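TRNA (uracil(54)-C(5))-methyltransferase (Pyrococcus abyssi, PDB 2JJQ) catalyses the S-adenosyl-L-methionine-dependent methylation of uridine 54 in tRNA at carbon 5 of the base, giving 5-methyluridine. Local coordinates at residues I39-S44 against D48-E53; Y99-K104 against V116-S121; D219-F224 against R247-E252. All coordinates share one frame; numbering follows the deposited sequence.

Contact 1. Residues I39-S44 against D48-E53; sequences ILVPFS and DEIIVE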
loop_
_atom_site.group_PDB
_atom_site.type_symbol
_atom_site.label_atom_id
_atom_site.label_comp_id
_atom_site.label_asym_id
_atom_site.label_seq_id
_atom_site.Cartn_x
_atom_site.Cartn_y
_atom_site.Cartn_z
ATOM N N ILE A 39 20.359 -3.481 21.911
ATOM C CA ILE A 39 19.732 -4.727 21.461
ATOM C C ILE A 39 18.363 -4.283 20.881
ATOM O O ILE A 39 17.845 -3.250 21.323
ATOM C CB ILE A 39 19.513 -5.684 22.641
ATOM C CG1 ILE A 39 20.878 -6.129 23.217
ATOM C CG2 ILE A 39 18.583 -6.858 22.252
ATOM C CD1 ILE A 39 20.791 -7.114 24.394
ATOM N N LEU A 40 17.818 -5.004 19.893
ATOM C CA LEU A 40 16.522 -4.650 19.261
ATOM C C LEU A 40 15.486 -5.586 19.857
ATOM O O LEU A 40 15.858 -6.697 20.213
ATOM C CB LEU A 40 16.559 -4.866 17.739
ATOM C CG LEU A 40 17.522 -3.946 16.990
ATOM C CD1 LEU A 40 17.590 -4.302 15.486
ATOM C CD2 LEU A 40 17.159 -2.453 17.224
ATOM N N VAL A 41 14.220 -5.129 19.986
ATOM C CA VAL A 41 13.115 -5.909 20.564
ATOM C C VAL A 41 11.805 -5.621 19.809
ATOM O O VAL A 41 11.228 -4.532 19.968
ATOM C CB VAL A 41 12.850 -5.497 22.057
ATOM C CG1 VAL A 41 11.798 -6.393 22.671
ATOM C CG2 VAL A 41 14.150 -5.444 22.899
ATOM N N PRO A 42 11.326 -6.569 18.984
ATOM C CA PRO A 42 10.088 -6.330 18.208
ATOM C C PRO A 42 8.837 -6.262 19.092
ATOM O O PRO A 42 8.779 -6.959 20.117
ATOM C CB PRO A 42 9.952 -7.591 17.328
ATOM C CG PRO A 42 11.292 -8.243 17.327
ATOM C CD PRO A 42 12.069 -7.774 18.537
ATOM N N PHE A 43 7.839 -5.485 18.663
ATOM C CA PHE A 43 6.543 -5.356 19.350
ATOM C C PHE A 43 6.706 -4.903 20.792
ATOM O O PHE A 43 5.960 -5.312 21.685
ATOM C CB PHE A 43 5.750 -6.661 19.296
ATOM C CG PHE A 43 5.212 -6.989 17.898
ATOM C CD1 PHE A 43 4.242 -6.176 17.289
ATOM C CD2 PHE A 43 5.674 -8.092 17.209
ATOM C CE1 PHE A 43 3.764 -6.476 16.013
ATOM C CE2 PHE A 43 5.194 -8.398 15.936
ATOM C CZ PHE A 43 4.239 -7.601 15.336
ATOM N N SER A 44 7.708 -4.067 21.002
ATOM C CA SER A 44 7.889 -3.411 22.279
ATOM C C SER A 44 7.550 -1.914 22.140
ATOM O O SER A 44 7.357 -1.393 21.027
ATOM C CB SER A 44 9.318 -3.670 22.801
ATOM O OG SER A 44 10.298 -2.972 22.048
ATOM N N ASP A 48 8.310 0.492 28.103
ATOM C CA ASP A 48 8.203 -0.914 28.539
ATOM C C ASP A 48 9.388 -1.295 29.416
ATOM O O ASP A 48 10.514 -0.971 29.106
ATOM C CB ASP A 48 8.266 -1.838 27.328
ATOM C CG ASP A 48 6.931 -2.050 26.620
ATOM O OD1 ASP A 48 5.833 -1.667 27.124
ATOM O OD2 ASP A 48 6.976 -2.692 25.513
ATOM N N GLU A 49 9.129 -1.984 30.514
ATOM C CA GLU A 49 10.199 -2.465 31.342
ATOM C C GLU A 49 10.257 -3.952 31.003
ATOM O O GLU A 49 9.251 -4.668 31.096
ATOM C CB GLU A 49 9.891 -2.174 32.820
ATOM C CG GLU A 49 10.884 -2.819 33.797
ATOM C CD GLU A 49 10.376 -2.787 35.245
ATOM O OE1 GLU A 49 9.606 -1.848 35.592
ATOM O OE2 GLU A 49 10.746 -3.700 36.030
ATOM N N ILE A 50 11.388 -4.402 30.483
ATOM C CA ILE A 50 11.487 -5.795 30.023
ATOM C C ILE A 50 12.727 -6.538 30.579
ATOM O O ILE A 50 13.678 -5.928 31.060
ATOM C CB ILE A 50 11.461 -5.892 28.461
ATOM C CG1 ILE A 50 12.785 -5.448 27.845
ATOM C CG2 ILE A 50 10.302 -5.019 27.851
ATOM C CD1 ILE A 50 12.992 -6.092 26.496
ATOM N N ILE A 51 12.685 -7.860 30.525
ATOM C CA ILE A 51 13.888 -8.677 30.737
ATOM C C ILE A 51 14.118 -9.460 29.454
ATOM O O ILE A 51 13.197 -10.117 28.973
ATOM C CB ILE A 51 13.705 -9.683 31.906
ATOM C CG1 ILE A 51 13.442 -8.929 33.207
ATOM C CG2 ILE A 51 14.941 -10.602 32.014
ATOM C CD1 ILE A 51 12.617 -9.685 34.245
ATOM N N VAL A 52 15.322 -9.373 28.886
ATOM C CA VAL A 52 15.623 -10.115 27.660
ATOM C C VAL A 52 16.088 -11.511 28.052
ATOM O O VAL A 52 17.094 -11.657 28.767
ATOM C CB VAL A 52 16.761 -9.456 26.835
ATOM C CG1 VAL A 52 17.066 -10.266 25.566
ATOM C CG2 VAL A 52 16.426 -8.007 26.502
ATOM N N GLU A 53 15.360 -12.523 27.597
ATOM C CA GLU A 53 15.708 -13.902 27.900
ATOM C C GLU A 53 16.628 -14.502 26.841
ATOM O O GLU A 53 17.714 -14.981 27.145
ATOM C CB GLU A 53 14.441 -14.742 28.024
ATOM C CG GLU A 53 13.496 -14.235 29.098
ATOM C CD GLU A 53 12.081 -14.696 28.871
ATOM O OE1 GLU A 53 11.668 -14.781 27.686
ATOM O OE2 GLU A 53 11.386 -14.971 29.873
#
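Val-41 packs its two methyls against the end of the Ile-50 side chain. CG2 of Val-41 lies 3.8 Å from CD1 of Ile-50, and CG1 of Val-41 is 4.0 Å from the same methyl. The two side chains point at each other and meet tip to tip. In Ile-50 the CG1 branch sits between the backbone N and the carbonyl carbon (chi1 75°), and this branch carries CD1 across to the valine. Leu-36 of strand 34-36 and Ile-25 of strand 24-28 add to the apolar cover on Ile-50. Trp-67 of strand 62-69 touches Val-41.

At the other end the Asp-48 carboxylate rests against Ser-44. Asp-48 OD2 comes to 3.4 Å from Ser-44 CA and 3.7 Å from Ser-44 CB. These are plain contacts with carbon. The same oxygen accepts a hydrogen bond from Ala-45 N and forms a salt bridge with Arg-76. Asp-48 OD1 accepts a hydrogen bond from Ser-73 N. Both oxygens of this buried carboxylate therefore have partners, and the positive charge of Arg-76 would probably help keep it ionised.

A type II turn from Val-41 to Ser-44 leads the chain out of strand 39-41. Ser-44 OG donates back across it to Val-41 O at 2.8 Å, arriving 32° out of the carbonyl plane. Strands 39-41 and 49-57 do not pair directly. Leu-40 links the first to strand 62-69 by backbone hydrogen bonds. Val-41 and Ile-50, with Ile-25, Leu-36 and Trp-67, form part of the buried core of the TRAM-like domain, consistent with the small beta-barrel of TRAM domains.

Contact 2. Residues Y99-K104 against V116-S121; sequences YQLEFK and VEVVPS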
loop_
_atom_site.group_PDB
_atom_site.type_symbol
_atom_site.label_atom_id
_atom_site.label_comp_id
_atom_site.label_asym_id
_atom_site.label_seq_id
_atom_site.Cartn_x
_atom_site.Cartn_y
_atom_site.Cartn_z
ATOM N N TYR A 99 0.770 7.882 19.388
ATOM C CA TYR A 99 2.204 7.604 19.504
ATOM C C TYR A 99 2.746 7.130 18.162
ATOM O O TYR A 99 3.879 7.457 17.800
ATOM C CB TYR A 99 2.584 6.624 20.623
ATOM C CG TYR A 99 4.093 6.540 20.682
ATOM C CD1 TYR A 99 4.843 7.640 21.079
ATOM C CD2 TYR A 99 4.767 5.439 20.205
ATOM C CE1 TYR A 99 6.205 7.621 21.045
ATOM C CE2 TYR A 99 6.186 5.416 20.185
ATOM C CZ TYR A 99 6.871 6.516 20.593
ATOM O OH TYR A 99 8.271 6.579 20.604
ATOM N N GLN A 100 1.978 6.305 17.450
ATOM C CA GLN A 100 2.436 5.957 16.081
ATOM C C GLN A 100 2.784 7.243 15.333
ATOM O O GLN A 100 3.785 7.275 14.643
ATOM C CB GLN A 100 1.331 5.194 15.332
ATOM C CG GLN A 100 1.123 3.792 15.898
ATOM C CD GLN A 100 0.093 3.046 15.090
ATOM O OE1 GLN A 100 0.004 3.245 13.876
ATOM N NE2 GLN A 100 -0.732 2.245 15.754
ATOM N N LEU A 101 1.938 8.275 15.402
ATOM C CA LEU A 101 2.203 9.495 14.632
ATOM C C LEU A 101 3.443 10.242 15.144
ATOM O O LEU A 101 4.207 10.812 14.374
ATOM C CB LEU A 101 0.974 10.434 14.690
ATOM C CG LEU A 101 -0.271 9.848 14.061
ATOM C CD1 LEU A 101 -1.479 10.897 14.350
ATOM C CD2 LEU A 101 -0.081 9.577 12.580
ATOM N N GLU A 102 3.654 10.207 16.460
ATOM C CA GLU A 102 4.827 10.831 17.062
ATOM C C GLU A 102 6.100 10.107 16.574
ATOM O O GLU A 102 7.087 10.748 16.232
ATOM C CB GLU A 102 4.701 10.760 18.594
ATOM C CG GLU A 102 5.919 11.286 19.317
ATOM C CD GLU A 102 5.788 11.211 20.845
ATOM O OE1 GLU A 102 4.707 11.539 21.391
ATOM O OE2 GLU A 102 6.790 10.854 21.506
ATOM N N PHE A 103 6.063 8.780 16.526
ATOM C CA PHE A 103 7.182 7.996 16.034
ATOM C C PHE A 103 7.505 8.397 14.583
ATOM O O PHE A 103 8.681 8.526 14.210
ATOM C CB PHE A 103 6.829 6.495 16.103
ATOM C CG PHE A 103 7.693 5.617 15.198
ATOM C CD1 PHE A 103 8.936 5.221 15.618
ATOM C CD2 PHE A 103 7.243 5.196 13.939
ATOM C CE1 PHE A 103 9.731 4.406 14.826
ATOM C CE2 PHE A 103 8.014 4.399 13.121
ATOM C CZ PHE A 103 9.317 4.022 13.550
ATOM N N LYS A 104 6.474 8.587 13.768
ATOM C CA LYS A 104 6.651 8.940 12.357
ATOM C C LYS A 104 7.209 10.352 12.216
ATOM O O LYS A 104 8.079 10.580 11.387
ATOM C CB LYS A 104 5.333 8.755 11.573
ATOM C CG LYS A 104 5.136 7.249 11.355
ATOM C CD LYS A 104 3.773 6.872 10.827
ATOM C CE LYS A 104 3.759 5.366 10.519
ATOM N NZ LYS A 104 2.474 4.820 9.902
ATOM N N VAL A 116 8.492 17.641 9.942
ATOM C CA VAL A 116 7.486 17.397 8.901
ATOM C C VAL A 116 6.163 17.026 9.563
ATOM O O VAL A 116 6.129 16.193 10.441
ATOM C CB VAL A 116 7.956 16.287 7.947
ATOM C CG1 VAL A 116 6.843 16.035 6.919
ATOM C CG2 VAL A 116 9.300 16.747 7.242
ATOM N N GLU A 117 5.088 17.719 9.207
ATOM C CA GLU A 117 3.784 17.381 9.753
ATOM C C GLU A 117 3.375 16.001 9.221
ATOM O O GLU A 117 3.647 15.651 8.039
ATOM C CB GLU A 117 2.754 18.439 9.350
ATOM C CG GLU A 117 1.302 18.025 9.625
ATOM C CD GLU A 117 0.262 18.993 9.029
ATOM O OE1 GLU A 117 0.637 19.984 8.347
ATOM O OE2 GLU A 117 -0.962 18.747 9.262
ATOM N N VAL A 118 2.740 15.202 10.066
ATOM C CA VAL A 118 2.180 13.907 9.661
ATOM C C VAL A 118 0.640 13.944 9.783
ATOM O O VAL A 118 0.092 14.051 10.911
ATOM C CB VAL A 118 2.747 12.730 10.478
ATOM C CG1 VAL A 118 2.207 11.410 9.926
ATOM C CG2 VAL A 118 4.296 12.697 10.408
ATOM N N VAL A 119 -0.049 13.838 8.662
ATOM C CA VAL A 119 -1.525 13.879 8.691
ATOM C C VAL A 119 -2.076 12.510 9.065
ATOM O O VAL A 119 -1.721 11.519 8.401
ATOM C CB VAL A 119 -2.064 14.310 7.305
ATOM C CG1 VAL A 119 -3.622 14.360 7.249
ATOM C CG2 VAL A 119 -1.384 15.630 6.858
ATOM N N PRO A 120 -2.903 12.449 10.131
ATOM C CA PRO A 120 -3.496 11.181 10.585
ATOM C C PRO A 120 -4.385 10.610 9.526
ATOM O O PRO A 120 -5.002 11.357 8.740
ATOM C CB PRO A 120 -4.345 11.580 11.826
ATOM C CG PRO A 120 -3.933 12.974 12.186
ATOM C CD PRO A 120 -3.392 13.599 10.921
ATOM N N SER A 121 -4.389 9.282 9.419
ATOM C CA SER A 121 -5.407 8.612 8.609
ATOM C C SER A 121 -6.808 8.905 9.214
ATOM O O SER A 121 -6.954 8.885 10.466
ATOM C CB SER A 121 -5.126 7.123 8.556
ATOM O OG SER A 121 -6.096 6.487 7.734
#
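Val-118 is the first residue of 116-121 to meet the helix. It sits on strand 117-119, and its two methyls are shared between two helix residues. CG1 lies 4.0 Å from Leu-101 CD2, and the two side chains cross obliquely. A chi1 of -175° sets CG1 anti to the backbone N and CG2 anti to the carbonyl carbon, so the two methyls reach different helix residues. CG2 is 4.2 Å from Lys-104 CB and equally far from the backbone carbon C of Lys-104. Arg-105 and Leu-108, further along the helix, also touch Val-118.

Lys-104 offers only the root of its side chain here. Its end leads away to a salt bridge between NZ and Asp-410 and a hydrogen bond to His-417 O.

Val-119 points away from the helix and touches Val-407 of strand 403-409. The Pro-120 ring meets Leu-101 CD1, with CB and CG of the proline both 3.9 Å from that methyl. The two side chains cross at about a right angle. Leu-101 thus spreads its fork, with CD1 on the proline and CD2 on the valine.

A hydrogen bond between Ser-121 N and Tyr-97 OH is a second tie, from the segment's end to the helix start.

Strand 117-119 runs parallel to strand 403-409 and extends the seven-stranded Rossmann-like sheet of the class I-like methyltransferase domain. Helix 97-112 packs on this added edge strand.

Contact 3. Residues D219-F224 against R247-E252; sequences DPTNYF and RFWGKE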
loop_
_atom_site.group_PDB
_atom_site.type_symbol
_atom_site.label_atom_id
_atom_site.label_comp_id
_atom_site.label_asym_id
_atom_site.label_seq_id
_atom_site.Cartn_x
_atom_site.Cartn_y
_atom_site.Cartn_z
ATOM N N ASP A 219 -19.143 -23.210 -9.086
ATOM C CA ASP A 219 -19.914 -21.974 -9.204
ATOM C C ASP A 219 -19.967 -21.264 -7.862
ATOM O O ASP A 219 -20.491 -21.804 -6.910
ATOM C CB ASP A 219 -21.320 -22.328 -9.663
ATOM C CG ASP A 219 -22.169 -21.118 -9.895
ATOM O OD1 ASP A 219 -21.701 -19.978 -9.680
ATOM O OD2 ASP A 219 -23.333 -21.323 -10.298
ATOM N N PRO A 220 -19.382 -20.040 -7.764
ATOM C CA PRO A 220 -19.341 -19.338 -6.490
ATOM C C PRO A 220 -20.569 -18.444 -6.250
ATOM O O PRO A 220 -20.768 -17.964 -5.176
ATOM C CB PRO A 220 -18.070 -18.465 -6.634
ATOM C CG PRO A 220 -18.008 -18.158 -8.106
ATOM C CD PRO A 220 -18.583 -19.357 -8.817
ATOM N N THR A 221 -21.406 -18.283 -7.265
ATOM C CA THR A 221 -22.549 -17.377 -7.266
ATOM C C THR A 221 -23.585 -17.622 -6.185
ATOM O O THR A 221 -24.184 -16.690 -5.687
ATOM C CB THR A 221 -23.191 -17.430 -8.667
ATOM O OG1 THR A 221 -22.400 -16.591 -9.516
ATOM C CG2 THR A 221 -24.544 -16.934 -8.630
ATOM N N ASN A 222 -23.792 -18.867 -5.811
ATOM C CA ASN A 222 -24.716 -19.155 -4.705
ATOM C C ASN A 222 -24.112 -18.991 -3.318
ATOM O O ASN A 222 -24.794 -19.185 -2.328
ATOM C CB ASN A 222 -25.279 -20.570 -4.826
ATOM C CG ASN A 222 -26.262 -20.694 -5.977
ATOM O OD1 ASN A 222 -26.227 -21.674 -6.727
ATOM N ND2 ASN A 222 -27.126 -19.688 -6.135
ATOM N N TYR A 223 -22.835 -18.627 -3.246
ATOM C CA TYR A 223 -22.204 -18.514 -1.946
ATOM C C TYR A 223 -21.835 -17.098 -1.595
ATOM O O TYR A 223 -21.667 -16.782 -0.427
ATOM C CB TYR A 223 -20.953 -19.393 -1.911
ATOM C CG TYR A 223 -21.332 -20.842 -1.957
ATOM C CD1 TYR A 223 -21.648 -21.543 -0.774
ATOM C CD2 TYR A 223 -21.456 -21.506 -3.178
ATOM C CE1 TYR A 223 -22.030 -22.892 -0.826
ATOM C CE2 TYR A 223 -21.825 -22.830 -3.230
ATOM C CZ TYR A 223 -22.109 -23.515 -2.058
ATOM O OH TYR A 223 -22.483 -24.848 -2.142
ATOM N N PHE A 224 -21.666 -16.259 -2.618
ATOM C CA PHE A 224 -21.283 -14.846 -2.404
ATOM C C PHE A 224 -22.251 -13.904 -3.084
ATOM O O PHE A 224 -22.759 -14.225 -4.149
ATOM C CB PHE A 224 -19.868 -14.588 -2.950
ATOM C CG PHE A 224 -18.824 -15.392 -2.253
ATOM C CD1 PHE A 224 -18.163 -14.861 -1.160
ATOM C CD2 PHE A 224 -18.566 -16.718 -2.637
ATOM C CE1 PHE A 224 -17.243 -15.582 -0.470
ATOM C CE2 PHE A 224 -17.628 -17.467 -1.952
ATOM C CZ PHE A 224 -16.990 -16.913 -0.844
ATOM N N ARG A 247 -12.281 -16.318 -15.013
ATOM C CA ARG A 247 -13.727 -16.022 -15.139
ATOM C C ARG A 247 -14.071 -14.985 -14.102
ATOM O O ARG A 247 -13.416 -14.932 -13.046
ATOM C CB ARG A 247 -14.529 -17.325 -14.857
ATOM C CG ARG A 247 -16.060 -17.188 -15.187
ATOM C CD ARG A 247 -16.617 -18.605 -15.507
ATOM N NE ARG A 247 -18.076 -18.527 -15.697
ATOM C CZ ARG A 247 -18.829 -19.601 -15.941
ATOM N NH1 ARG A 247 -18.248 -20.800 -16.031
ATOM N NH2 ARG A 247 -20.129 -19.477 -16.093
ATOM N N PHE A 248 -15.075 -14.164 -14.407
ATOM C CA PHE A 248 -15.724 -13.348 -13.400
ATOM C C PHE A 248 -17.235 -13.448 -13.549
ATOM O O PHE A 248 -17.739 -13.777 -14.641
ATOM C CB PHE A 248 -15.216 -11.864 -13.498
ATOM C CG PHE A 248 -15.667 -11.117 -14.760
ATOM C CD1 PHE A 248 -14.849 -11.068 -15.895
ATOM C CD2 PHE A 248 -16.871 -10.453 -14.778
ATOM C CE1 PHE A 248 -15.269 -10.371 -17.064
ATOM C CE2 PHE A 248 -17.286 -9.716 -15.914
ATOM C CZ PHE A 248 -16.458 -9.705 -17.060
ATOM N N TRP A 249 -17.930 -13.198 -12.453
ATOM C CA TRP A 249 -19.372 -13.156 -12.337
ATOM C C TRP A 249 -19.691 -11.763 -11.771
ATOM O O TRP A 249 -18.966 -11.246 -10.880
ATOM C CB TRP A 249 -19.885 -14.254 -11.369
ATOM C CG TRP A 249 -19.626 -15.687 -11.811
ATOM C CD1 TRP A 249 -20.541 -16.548 -12.359
ATOM C CD2 TRP A 249 -18.401 -16.448 -11.661
ATOM N NE1 TRP A 249 -19.953 -17.765 -12.609
ATOM C CE2 TRP A 249 -18.647 -17.739 -12.174
ATOM C CE3 TRP A 249 -17.139 -16.165 -11.105
ATOM C CZ2 TRP A 249 -17.678 -18.751 -12.185
ATOM C CZ3 TRP A 249 -16.132 -17.180 -11.159
ATOM C CH2 TRP A 249 -16.426 -18.456 -11.683
ATOM N N GLY A 250 -20.724 -11.126 -12.293
ATOM C CA GLY A 250 -21.076 -9.777 -11.848
ATOM C C GLY A 250 -20.221 -8.773 -12.585
ATOM O O GLY A 250 -19.948 -8.939 -13.772
ATOM N N LYS A 251 -19.802 -7.710 -11.894
ATOM C CA LYS A 251 -19.140 -6.603 -12.572
ATOM C C LYS A 251 -17.707 -6.940 -12.962
ATOM O O LYS A 251 -16.975 -7.596 -12.201
ATOM C CB LYS A 251 -19.116 -5.358 -11.666
ATOM C CG LYS A 251 -20.470 -4.788 -11.341
ATOM C CD LYS A 251 -20.372 -3.530 -10.475
ATOM C CE LYS A 251 -21.648 -3.375 -9.603
ATOM N NZ LYS A 251 -22.188 -1.979 -9.521
ATOM N N GLU A 252 -17.314 -6.531 -14.158
ATOM C CA GLU A 252 -15.943 -6.752 -14.563
ATOM C C GLU A 252 -15.008 -5.916 -13.655
ATOM O O GLU A 252 -13.896 -6.327 -13.343
ATOM C CB GLU A 252 -15.742 -6.347 -16.006
ATOM C CG GLU A 252 -14.381 -6.699 -16.533
ATOM C CD GLU A 252 -14.174 -6.256 -17.949
ATOM O OE1 GLU A 252 -14.964 -5.442 -18.438
ATOM O OE2 GLU A 252 -13.166 -6.702 -18.570
#
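Pro-220 lies over one face of the Trp-249 indole, and the two side chains come from opposite directions. CD of Pro-220 is 3.6 Å from the centroid of the six-membered ring of Trp-249, only 14° off the ring normal. This is a CH-pi contact. Within this pair the closest atoms are Pro-220 CD and Trp-249 CZ2, at 3.5 Å. CG of the proline extends the contact along the same ring and is 3.7 Å from both CE3 and CZ3 of Trp-249. On the opposite face of the indole lies Arg-247 CG, from two residues earlier on the same strand. The ring is therefore sandwiched between the proline and the aliphatic part of the arginine.

Thr-221 meets the five-membered end of the indole. Its OG1 is 3.4 Å from Trp-249 CD1, in an oblique approach.

Asp-219 makes a looser approach. The carboxylate plane is nearly parallel to the indole, 15° apart. OD1 is 4.1 Å from Trp-249 NE1, too far for a hydrogen bond. Instead Asp-219 OD1 accepts from Thr-221 N at 3.0 Å, which makes an Asx turn around Pro-220. The N-H comes from above the carboxylate plane. Further on, Pro-220 O accepts from both Tyr-223 N and Phe-224 N, so two N-H groups hold the Pro-220 carbonyl oxygen.

Ile-229 on the adjacent strand 228-233 touches both Pro-220 and Trp-249, so the loop packs on two neighbouring strands. Tyr-223 ties the loop to helix 162-178 through Arg-170 and Glu-178. The contact itself rests mainly on dispersion and CH-pi attraction between a rigid proline ring and an electron-rich indole. Asp-219 OD1 and Pro-220 O make their hydrogen bonds within the loop and help to hold its shape.

The three contacts follow one another along the chain, and none nests in or crosses another. Contact 1 closes a short loop of three residues within the N-terminal TRAM-like domain and joins two strands of that domain that do not pair directly. Contact 2 closes a loop of 11 residues, most of them the rest of helix 97-112, and sets that helix against the edge of the catalytic sheet. Its nearest atoms are about 7 Å from those of contact 1, and Tyr-99 of its helix touches Leu-28 of the TRAM-like domain. Contact 3 closes a loop of 22 residues and sets the 219-224 loop against edge strand 244-250. Contacts 2 and 3 lie on opposite sides of the chain's centre.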